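Side-chain contact in formate-dependent phosphoribosylglycinamide formyltransferase (Mycobacterium tuberculosis H37Rv, PDB 6KHR), which belongs to the ATP-grasp superfamily of enzymes: residues E79-T82 / A83-R87. Numbering follows the deposited sequence.
Sequences EELT and AVIRR
This is a contact between successive turns of one helix, 78-88, in which L81 meets I85 and T82 lies beside R86, one turn apart. The helix leads into strand 92-95 of the parallel sheet formed by the N-terminal part of the chain. L81 and I85 are both buried. The branch point CG of L81 comes 3.9 Å from CD1 of I85, and the two side chains cross at a slant. I85 CG1 stands anti to its own carbonyl carbon (chi1 -53°), which carries it back over the carbonyl of L81. N of I85 donates to O of L81 at 3.1 Å, with the donor in the carbonyl plane. Helix 102-109 covers this apolar side: A104 and L105 touch L81, and V108 touches I85. Helix 78-88 links strand 69-72 to strand 92-95, passing over strands 51-56 and 28-32. This is the long crossover between the halves of a Rossmann-like sheet of strand order 3-2-1-4-5, as in the N-terminal domains of many ATP-grasp enzymes. T82 and R86 point the same way. CG2 of T82 is 4.1 Å from NH2 of R86 and oblique to the guanidinium, a loose contact. The hydroxyl of T82 turns back along the helix and bonds to O of A78. Ahead, N of R86 donates to O of T82 at 3.0 Å, and N of I85 does so weakly. A83 N donates to O of E79 at 3.1 Å, with an N-H...O angle of 166°. CG2 of V84 packs 3.5 Å from O of E80, while the V84 side chain also touches V73.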
loop_
_atom_site.group_PDB
_atom_site.type_symbol
_atom_site.label_atom_id
_atom_site.label_comp_id
_atom_site.label_asym_id
_atom_site.label_seq_id
_atom_site.Cartn_x
_atom_site.Cartn_y
_atom_site.Cartn_z
ATOM N N GLU A 79 -17.414 5.657 29.780
ATOM C CA GLU A 79 -17.375 7.088 30.060
ATOM C C GLU A 79 -16.190 7.746 29.373
ATOM O O GLU A 79 -16.351 8.741 28.653
ATOM C CB GLU A 79 -17.303 7.320 31.571
ATOM C CG GLU A 79 -18.485 6.785 32.364
ATOM C CD GLU A 79 -19.617 7.794 32.487
ATOM O OE1 GLU A 79 -19.697 8.695 31.626
ATOM O OE2 GLU A 79 -20.419 7.694 33.444
ATOM N N GLU A 80 -14.989 7.198 29.586
ATOM C CA GLU A 80 -13.766 7.810 29.070
ATOM C C GLU A 80 -13.749 7.838 27.549
ATOM O O GLU A 80 -13.307 8.822 26.946
ATOM C CB GLU A 80 -12.543 7.058 29.595
ATOM C CG GLU A 80 -11.786 7.793 30.688
ATOM C CD GLU A 80 -10.281 7.554 30.636
ATOM O OE1 GLU A 80 -9.824 6.761 29.778
ATOM O OE2 GLU A 80 -9.553 8.168 31.448
ATOM N N LEU A 81 -14.207 6.760 26.910
ATOM C CA LEU A 81 -14.279 6.751 25.454
ATOM C C LEU A 81 -15.289 7.769 24.947
ATOM O O LEU A 81 -15.021 8.500 23.989
ATOM C CB LEU A 81 -14.636 5.352 24.949
ATOM C CG LEU A 81 -14.749 5.227 23.432
ATOM C CD1 LEU A 81 -13.398 5.512 22.789
ATOM C CD2 LEU A 81 -15.289 3.854 23.032
ATOM N N THR A 82 -16.448 7.849 25.591
ATOM C CA THR A 82 -17.522 8.677 25.054
ATOM C C THR A 82 -17.178 10.158 25.143
ATOM O O THR A 82 -17.524 10.936 24.246
ATOM C CB THR A 82 -18.831 8.366 25.783
ATOM O OG1 THR A 82 -19.131 6.970 25.648
ATOM C CG2 THR A 82 -19.968 9.170 25.193
ATOM N N ALA A 83 -16.497 10.568 26.212
ATOM C CA ALA A 83 -16.036 11.949 26.285
ATOM C C ALA A 83 -15.097 12.266 25.131
ATOM O O ALA A 83 -15.226 13.308 24.478
ATOM C CB ALA A 83 -15.344 12.202 27.623
ATOM N N VAL A 84 -14.158 11.353 24.858
ATOM C CA VAL A 84 -13.185 11.537 23.783
ATOM C C VAL A 84 -13.886 11.734 22.447
ATOM O O VAL A 84 -13.458 12.549 21.617
ATOM C CB VAL A 84 -12.217 10.336 23.743
ATOM C CG1 VAL A 84 -11.598 10.177 22.367
ATOM C CG2 VAL A 84 -11.141 10.495 24.788
ATOM N N ILE A 85 -14.968 10.996 22.213
ATOM C CA ILE A 85 -15.624 11.113 20.922
ATOM C C ILE A 85 -16.421 12.407 20.861
ATOM O O ILE A 85 -16.511 13.035 19.801
ATOM C CB ILE A 85 -16.487 9.868 20.649
ATOM C CG1 ILE A 85 -15.639 8.594 20.821
ATOM C CG2 ILE A 85 -17.036 9.898 19.239
ATOM C CD1 ILE A 85 -16.379 7.272 20.606
ATOM N N ARG A 86 -16.962 12.848 21.995
ATOM C CA ARG A 86 -17.758 14.068 22.012
ATOM C C ARG A 86 -16.879 15.296 21.816
ATOM O O ARG A 86 -17.243 16.219 21.077
ATOM C CB ARG A 86 -18.536 14.155 23.323
ATOM C CG ARG A 86 -19.823 14.963 23.235
ATOM C CD ARG A 86 -20.831 14.295 22.310
ATOM N NE ARG A 86 -21.465 13.131 22.923
ATOM C CZ ARG A 86 -22.135 12.209 22.240
ATOM N NH1 ARG A 86 -22.242 12.318 20.922
ATOM N NH2 ARG A 86 -22.688 11.179 22.871
ATOM N N ARG A 87 -15.713 15.322 22.463
ATOM C CA ARG A 87 -14.818 16.464 22.317
ATOM C C ARG A 87 -14.339 16.596 20.881
ATOM O O ARG A 87 -14.507 17.640 20.245
ATOM C CB ARG A 87 -13.627 16.329 23.273
ATOM C CG ARG A 87 -12.792 17.605 23.389
ATOM C CD ARG A 87 -11.370 17.328 23.855
ATOM N NE ARG A 87 -11.314 16.634 25.144
ATOM C CZ ARG A 87 -11.111 17.236 26.314
ATOM N NH1 ARG A 87 -10.946 18.551 26.369
ATOM N NH2 ARG A 87 -11.070 16.522 27.432
#